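Local atomic coordinates of protein CLPV1 (Pseudomonas aeruginosa, PDB entry 4UQW), a protein that probably powers disassembly of the contracted TssB-TssC sheath in type VI secretion as a Clp-type ATPase, of which this is the N domain. Residues A[10-15]-A[92-97]; A[98-103]-A[124-129]. All coordinates share one frame; numbering follows the deposited sequence.

Interaction 1. Residues A[10-15]-A[92-97]; sequences ALFGKL and SHVEEA
F12 and L11, neighbours in helix 8-12, reach the flank of helix 92-108 where V94 and E95 sit. The apolar part of the contact is the F12 ring, which comes in edge first: its CE2 lies 3.9 Å from V94 CG1, which meets the rim in the plane of the ring. A chi1 of -74° sets CG anti to the carbonyl carbon and carries the far end of the ring toward the helix. Phenylalanine suits this buried place because its hydrocarbon rim meets the methyl of a beta-branched valine with no polar group left to satisfy.

The second kind of contact is mixed. L11 uses one branch, CD2, a methyl set against a backbone carbonyl, 3.7 Å from E95 O. E95 lends its methylenes, CB to L11 CD2 and CG to F12 CE1 (both 4.1 Å), while its extended chain carries the carboxylate away from the ring to a salt bridge with R8. Glutamate thus offers hydrocarbon to the contact and charge beyond it. R8 and F12 both line the pocket that holds benzamidine.

Among the neighbouring helices, F12 also touches Y20 and I23 of helix 17-33, and V94 touches I23 and W43 of helix 40-49.

Interaction 2. Residues A[98-103]-A[124-129]; sequences VERGWV and LKTPSL
The backbones of 98-103 and 124-129 come nearest at R100 and T126, whose CA atoms are 7.9 Å apart, and the side chains of R100, T126 and L129 set out toward the opposite segment. R100 meets its partners with the hydrocarbon part of its chain. Its CG lies 3.4 Å from T126 OG1 and 4.0 Å from L129 CD1, so the methylene touches a hydroxyl and a methyl group. Bends at chi2 (-52°) and chi3 (-56°) fold the arginine back, bringing NE to 3.5 Å from T126 OG1, a proximity without a hydrogen bond.

T126 occupies the N-cap position of helix 127-136, yet its side chain makes no capping bond; its short side chain instead puts the hydroxyl within reach of the backbone O of G122, one turn back in helix 116-124. The contact therefore joins the middle of helix 92-108 to the junction between two consecutive helices of this mainly helical Clp N domain. P127 suits the first turn of a helix, where no amide donor is needed.

L129 fits the buried side of the junction, its CD1 meeting the arginine where the two side chains cross at about a right angle. R100 NH1 makes a long salt bridge of 3.9 Å to E99 OE2, and V103 CB sits over one guanidinium face, offset toward the rim.

Interactions 1 and 2 lie about 10 Å apart, centre to centre, and share helix 92-108: residues 92-97 serve the first and 98-103 the second. Along the chain they come in series, the first closing before the second opens. The helix thus receives the short helix 8-12 on one flank and the junction of helices 116-124 and 127-136 on another. The two contacts also touch: L11 O packs on V98 CG1 at 3.4 Å, and H93 CD2 meets L129 CD2 at 3.5 Å. Helix 92-108 is thus shared by the N-terminal helix, with its part of the benzamidine pocket, and by the later helices of the domain.

Interaction 1. Residues A[10-15]-A[92-97]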
ATOM      1  N   ALA A  10     -15.085  -6.909   5.909  1.00 13.88           N
ATOM      2  CA  ALA A  10     -15.334  -5.565   6.449  1.00 13.95           C
ATOM      3  C   ALA A  10     -14.118  -4.648   6.327  1.00 13.68           C
ATOM      4  O   ALA A  10     -14.270  -3.461   5.949  1.00 15.18           O
ATOM      5  CB  ALA A  10     -15.737  -5.664   7.956  1.00 13.67           C
ATOM      6  N   LEU A  11     -12.948  -5.175   6.649  1.00 13.09           N
ATOM      7  CA  LEU A  11     -11.718  -4.383   6.646  1.00 15.40           C
ATOM      8  C   LEU A  11     -11.380  -3.913   5.218  1.00 14.53           C
ATOM      9  O   LEU A  11     -11.248  -2.713   4.928  1.00 14.70           O
ATOM     10  CB  LEU A  11     -10.581  -5.239   7.238  1.00 15.30           C
ATOM     11  CG  LEU A  11      -9.192  -4.635   7.204  1.00 13.82           C
ATOM     12  CD1 LEU A  11      -9.110  -3.379   8.062  1.00 16.23           C
ATOM     13  CD2 LEU A  11      -8.186  -5.755   7.649  1.00 18.49           C
ATOM     14  N   PHE A  12     -11.234  -4.894   4.299  1.00 14.37           N
ATOM     15  CA  PHE A  12     -10.894  -4.539   2.921  1.00 13.11           C
ATOM     16  C   PHE A  12     -12.027  -3.832   2.212  1.00 13.74           C
ATOM     17  O   PHE A  12     -11.784  -3.086   1.275  1.00 14.92           O
ATOM     18  CB  PHE A  12     -10.497  -5.825   2.140  1.00 13.64           C
ATOM     19  CG  PHE A  12      -9.126  -6.319   2.537  1.00 15.57           C
ATOM     20  CD1 PHE A  12      -8.927  -7.034   3.720  1.00 17.33           C
ATOM     21  CD2 PHE A  12      -7.981  -5.979   1.758  1.00 15.67           C
ATOM     22  CE1 PHE A  12      -7.622  -7.459   4.133  1.00 17.25           C
ATOM     23  CE2 PHE A  12      -6.675  -6.364   2.168  1.00 16.88           C
ATOM     24  CZ  PHE A  12      -6.494  -7.094   3.362  1.00 16.55           C
ATOM     25  N   GLY A  13     -13.257  -4.040   2.693  1.00 13.71           N
ATOM     26  CA  GLY A  13     -14.425  -3.352   2.165  1.00 15.04           C
ATOM     27  C   GLY A  13     -14.308  -1.834   2.322  1.00 16.83           C
ATOM     28  O   GLY A  13     -14.996  -1.102   1.578  1.00 18.86           O
ATOM     29  N   LYS A  14     -13.424  -1.346   3.211  1.00 13.23           N
ATOM     30  CA  LYS A  14     -13.256   0.097   3.300  1.00 13.93           C
ATOM     31  C   LYS A  14     -12.373   0.695   2.193  1.00 14.08           C
ATOM     32  O   LYS A  14     -12.343   1.912   2.016  1.00 15.52           O
ATOM     33  CB  LYS A  14     -12.619   0.481   4.641  1.00 14.15           C
ATOM     34  CG  LYS A  14     -13.498   0.123   5.845  1.00 13.51           C
ATOM     35  CD  LYS A  14     -14.862   0.861   5.728  1.00 16.80           C
ATOM     36  CE  LYS A  14     -15.610   0.687   7.079  1.00 14.60           C
ATOM     37  NZ  LYS A  14     -17.009   1.306   7.067  1.00 17.76           N
ATOM     38  N   LEU A  15     -11.659  -0.142   1.437  1.00 13.91           N
ATOM     39  CA  LEU A  15     -10.792   0.350   0.372  1.00 14.45           C
ATOM     40  C   LEU A  15     -11.592   0.996  -0.753  1.00 15.29           C
ATOM     41  O   LEU A  15     -12.706   0.518  -1.082  1.00 17.50           O
ATOM     42  CB  LEU A  15      -9.956  -0.789  -0.217  1.00 13.74           C
ATOM     43  CG  LEU A  15      -8.926  -1.399   0.743  1.00 12.62           C
ATOM     44  CD1 LEU A  15      -8.281  -2.564   0.085  1.00 14.72           C
ATOM     45  CD2 LEU A  15      -7.811  -0.417   1.148  1.00 15.08           C
ATOM     46  N   SER A  92       0.199 -10.473   6.800  1.00 15.49           N
ATOM     47  CA  SER A  92      -0.337  -9.728   7.914  1.00 15.42           C
ATOM     48  C   SER A  92      -0.102  -8.226   7.719  1.00 16.10           C
ATOM     49  O   SER A  92      -0.910  -7.400   8.136  1.00 15.40           O
ATOM     50  CB  SER A  92       0.294 -10.228   9.215  1.00 16.72           C
ATOM     51  OG  SER A  92      -0.198  -9.512  10.327  1.00 18.79           O
ATOM     52  N   HIS A  93       1.025  -7.811   7.127  1.00 15.91           N
ATOM     53  CA  HIS A  93       1.238  -6.377   6.952  1.00 15.19           C
ATOM     54  C   HIS A  93       0.250  -5.730   6.015  1.00 14.68           C
ATOM     55  O   HIS A  93      -0.019  -4.521   6.135  1.00 14.24           O
ATOM     56  CB  HIS A  93       2.683  -6.114   6.444  1.00 15.75           C
ATOM     57  CG  HIS A  93       3.715  -6.233   7.529  1.00 18.24           C
ATOM     58  ND1 HIS A  93       5.058  -6.374   7.249  1.00 23.29           N
ATOM     59  CD2 HIS A  93       3.605  -6.219   8.881  1.00 19.39           C
ATOM     60  CE1 HIS A  93       5.734  -6.406   8.381  1.00 19.63           C
ATOM     61  NE2 HIS A  93       4.885  -6.295   9.391  1.00 27.18           N
ATOM     62  N   VAL A  94      -0.310  -6.478   5.049  1.00 13.75           N
ATOM     63  CA  VAL A  94      -1.281  -5.882   4.159  1.00 14.11           C
ATOM     64  C   VAL A  94      -2.584  -5.626   4.974  1.00 16.92           C
ATOM     65  O   VAL A  94      -3.163  -4.514   4.888  1.00 14.06           O
ATOM     66  CB  VAL A  94      -1.542  -6.828   2.958  1.00 13.26           C
ATOM     67  CG1 VAL A  94      -2.822  -6.447   2.225  1.00 14.48           C
ATOM     68  CG2 VAL A  94      -0.337  -6.739   2.038  1.00 17.60           C
ATOM     69  N   GLU A  95      -2.995  -6.588   5.809  1.00 15.58           N
ATOM     70  CA  GLU A  95      -4.180  -6.387   6.689  1.00 14.52           C
ATOM     71  C   GLU A  95      -3.925  -5.175   7.592  1.00 14.34           C
ATOM     72  O   GLU A  95      -4.800  -4.324   7.767  1.00 15.16           O
ATOM     73  CB  GLU A  95      -4.500  -7.590   7.604  1.00 14.38           C
ATOM     74  CG  GLU A  95      -4.832  -8.855   6.811  1.00 18.35           C
ATOM     75  CD  GLU A  95      -5.115 -10.009   7.764  1.00 21.00           C
ATOM     76  OE1 GLU A  95      -4.764  -9.940   8.978  1.00 21.45           O
ATOM     77  OE2 GLU A  95      -5.698 -11.004   7.343  1.00 19.85           O
ATOM     78  N   GLU A  96      -2.740  -5.139   8.200  1.00 13.82           N
ATOM     79  CA  GLU A  96      -2.482  -4.063   9.152  1.00 13.00           C
ATOM     80  C   GLU A  96      -2.470  -2.709   8.472  1.00 14.75           C
ATOM     81  O   GLU A  96      -2.957  -1.693   9.026  1.00 15.60           O
ATOM     82  CB  GLU A  96      -1.120  -4.306   9.815  1.00 15.47           C
ATOM     83  CG  GLU A  96      -1.007  -3.522  11.113  1.00 23.32           C
ATOM     84  CD  GLU A  96       0.271  -3.790  11.887  1.00 32.73           C
ATOM     85  OE1 GLU A  96       1.019  -4.813  11.616  1.00 30.50           O
ATOM     86  OE2 GLU A  96       0.517  -2.911  12.759  1.00 29.44           O
ATOM     87  N   ALA A  97      -1.911  -2.625   7.277  1.00 12.90           N
ATOM     88  CA  ALA A  97      -1.920  -1.345   6.583  1.00 13.17           C
ATOM     89  C   ALA A  97      -3.354  -0.883   6.282  1.00 12.20           C
ATOM     90  O   ALA A  97      -3.596   0.325   6.338  1.00 13.83           O
ATOM     91  CB  ALA A  97      -1.075  -1.429   5.235  1.00 13.77           C
TER

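Interaction 2. Residues A[98-103]-A[124-129]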
ATOM      1  N   VAL A  98      -4.255  -1.803   5.918  1.00 13.57           N
ATOM      2  CA  VAL A  98      -5.623  -1.355   5.662  1.00 12.51           C
ATOM      3  C   VAL A  98      -6.214  -0.826   6.965  1.00 12.83           C
ATOM      4  O   VAL A  98      -6.875   0.231   6.929  1.00 14.97           O
ATOM      5  CB  VAL A  98      -6.492  -2.502   5.105  1.00 12.11           C
ATOM      6  CG1 VAL A  98      -7.948  -1.994   4.864  1.00 13.63           C
ATOM      7  CG2 VAL A  98      -5.926  -2.987   3.750  1.00 14.59           C
ATOM      8  N   GLU A  99      -6.005  -1.521   8.097  1.00 12.54           N
ATOM      9  CA  GLU A  99      -6.553  -0.988   9.374  1.00 12.87           C
ATOM     10  C   GLU A  99      -6.017   0.432   9.653  1.00 15.10           C
ATOM     11  O   GLU A  99      -6.802   1.321  10.038  1.00 14.77           O
ATOM     12  CB  GLU A  99      -6.221  -1.949  10.529  1.00 15.35           C
ATOM     13  CG  GLU A  99      -6.829  -1.442  11.821  1.00 16.16           C
ATOM     14  CD  GLU A  99      -6.539  -2.330  13.011  1.00 26.87           C
ATOM     15  OE1 GLU A  99      -6.822  -3.544  12.955  1.00 32.11           O
ATOM     16  OE2 GLU A  99      -6.032  -1.766  13.951  1.00 32.18           O
ATOM     17  N   ARG A 100      -4.704   0.624   9.551  1.00 13.98           N
ATOM     18  CA  ARG A 100      -4.170   1.952   9.833  1.00 13.73           C
ATOM     19  C   ARG A 100      -4.634   2.976   8.821  1.00 13.38           C
ATOM     20  O   ARG A 100      -4.883   4.140   9.196  1.00 15.04           O
ATOM     21  CB  ARG A 100      -2.635   1.918   9.853  1.00 15.11           C
ATOM     22  CG  ARG A 100      -2.074   0.845  10.794  1.00 14.70           C
ATOM     23  CD  ARG A 100      -2.647   0.907  12.233  1.00 19.33           C
ATOM     24  NE  ARG A 100      -2.489   2.176  12.882  1.00 23.48           N
ATOM     25  CZ  ARG A 100      -3.322   2.527  13.885  1.00 25.97           C
ATOM     26  NH1 ARG A 100      -4.244   1.650  14.295  1.00 29.95           N
ATOM     27  NH2 ARG A 100      -3.208   3.688  14.474  1.00 28.59           N
ATOM     28  N   GLY A 101      -4.799   2.596   7.539  1.00 13.05           N
ATOM     29  CA  GLY A 101      -5.350   3.545   6.572  1.00 13.61           C
ATOM     30  C   GLY A 101      -6.780   3.924   6.908  1.00 13.85           C
ATOM     31  O   GLY A 101      -7.156   5.079   6.669  1.00 14.18           O
ATOM     32  N   TRP A 102      -7.559   2.952   7.387  1.00 14.27           N
ATOM     33  CA  TRP A 102      -8.926   3.263   7.853  1.00 13.79           C
ATOM     34  C   TRP A 102      -8.893   4.206   9.052  1.00 13.26           C
ATOM     35  O   TRP A 102      -9.716   5.160   9.100  1.00 14.51           O
ATOM     36  CB  TRP A 102      -9.662   1.973   8.216  1.00 13.83           C
ATOM     37  CG  TRP A 102     -11.013   2.208   8.893  1.00 13.24           C
ATOM     38  CD1 TRP A 102     -11.357   1.792  10.149  1.00 14.70           C
ATOM     39  CD2 TRP A 102     -12.163   2.919   8.375  1.00 14.01           C
ATOM     40  NE1 TRP A 102     -12.662   2.173  10.459  1.00 15.11           N
ATOM     41  CE2 TRP A 102     -13.155   2.870   9.385  1.00 13.69           C
ATOM     42  CE3 TRP A 102     -12.433   3.581   7.171  1.00 14.17           C
ATOM     43  CZ2 TRP A 102     -14.421   3.439   9.240  1.00 16.02           C
ATOM     44  CZ3 TRP A 102     -13.708   4.179   7.024  1.00 16.04           C
ATOM     45  CH2 TRP A 102     -14.665   4.075   8.040  1.00 16.73           C
ATOM     46  N   VAL A 103      -8.040   3.953  10.047  1.00 13.71           N
ATOM     47  CA  VAL A 103      -7.965   4.883  11.175  1.00 14.14           C
ATOM     48  C   VAL A 103      -7.677   6.303  10.767  1.00 14.76           C
ATOM     49  O   VAL A 103      -8.382   7.243  11.196  1.00 15.61           O
ATOM     50  CB  VAL A 103      -6.887   4.395  12.170  1.00 16.03           C
ATOM     51  CG1 VAL A 103      -6.508   5.504  13.190  1.00 18.51           C
ATOM     52  CG2 VAL A 103      -7.390   3.115  12.881  1.00 18.25           C
ATOM     53  N   LEU A 124       3.315   4.950   7.596  1.00 16.10           N
ATOM     54  CA  LEU A 124       4.379   5.772   8.175  1.00 17.51           C
ATOM     55  C   LEU A 124       4.211   5.993   9.660  1.00 19.91           C
ATOM     56  O   LEU A 124       5.201   6.180  10.389  1.00 21.62           O
ATOM     57  CB  LEU A 124       4.473   7.149   7.471  1.00 18.50           C
ATOM     58  CG  LEU A 124       4.904   7.077   5.997  1.00 18.55           C
ATOM     59  CD1 LEU A 124       4.722   8.443   5.310  1.00 21.84           C
ATOM     60  CD2 LEU A 124       6.344   6.542   5.880  1.00 19.27           C
ATOM     61  N   LYS A 125       2.971   5.962  10.132  1.00 18.06           N
ATOM     62  CA  LYS A 125       2.695   6.154  11.553  1.00 19.06           C
ATOM     63  C   LYS A 125       2.801   4.918  12.411  1.00 25.04           C
ATOM     64  O   LYS A 125       2.602   5.009  13.623  1.00 27.60           O
ATOM     65  CB  LYS A 125       1.308   6.738  11.714  1.00 21.43           C
ATOM     66  CG  LYS A 125       1.152   8.138  11.178  1.00 22.39           C
ATOM     67  CD  LYS A 125       1.953   9.173  11.978  1.00 27.24           C
ATOM     68  CE  LYS A 125       1.367   9.418  13.388  1.00 32.86           C
ATOM     69  NZ  LYS A 125       2.171  10.511  14.073  1.00 39.29           N
ATOM     70  N   THR A 126       3.138   3.778  11.825  1.00 18.82           N
ATOM     71  CA  THR A 126       3.230   2.522  12.572  1.00 18.14           C
ATOM     72  C   THR A 126       4.668   2.021  12.412  1.00 17.21           C
ATOM     73  O   THR A 126       4.992   1.642  11.319  1.00 18.84           O
ATOM     74  CB  THR A 126       2.257   1.501  12.002  1.00 23.96           C
ATOM     75  OG1 THR A 126       0.925   2.074  11.964  1.00 30.18           O
ATOM     76  CG2 THR A 126       2.270   0.175  12.828  1.00 26.36           C
ATOM     77  N   PRO A 127       5.474   1.990  13.469  1.00 21.96           N
ATOM     78  CA  PRO A 127       6.899   1.710  13.232  1.00 21.42           C
ATOM     79  C   PRO A 127       7.220   0.405  12.504  1.00 24.04           C
ATOM     80  O   PRO A 127       8.108   0.396  11.624  1.00 24.46           O
ATOM     81  CB  PRO A 127       7.455   1.690  14.645  1.00 27.80           C
ATOM     82  CG  PRO A 127       6.593   2.737  15.345  1.00 26.56           C
ATOM     83  CD  PRO A 127       5.205   2.545  14.803  1.00 21.42           C
ATOM     84  N   SER A 128       6.510  -0.670  12.824  1.00 22.56           N
ATOM     85  CA  SER A 128       6.790  -1.946  12.122  1.00 22.95           C
ATOM     86  C   SER A 128       6.462  -1.883  10.630  1.00 21.26           C
ATOM     87  O   SER A 128       7.193  -2.476   9.783  1.00 21.81           O
ATOM     88  CB  SER A 128       6.009  -3.077  12.767  1.00 28.57           C
ATOM     89  OG  SER A 128       4.628  -2.786  12.698  1.00 29.96           O
ATOM     90  N   LEU A 129       5.400  -1.165  10.250  1.00 19.43           N
ATOM     91  CA  LEU A 129       5.043  -1.026   8.834  1.00 16.32           C
ATOM     92  C   LEU A 129       5.991  -0.079   8.140  1.00 17.03           C
ATOM     93  O   LEU A 129       6.398  -0.356   7.014  1.00 17.62           O
ATOM     94  CB  LEU A 129       3.577  -0.510   8.677  1.00 16.01           C
ATOM     95  CG  LEU A 129       2.568  -1.448   9.316  1.00 17.64           C
ATOM     96  CD1 LEU A 129       1.191  -0.825   9.092  1.00 19.56           C
ATOM     97  CD2 LEU A 129       2.596  -2.868   8.694  1.00 24.47           C
TER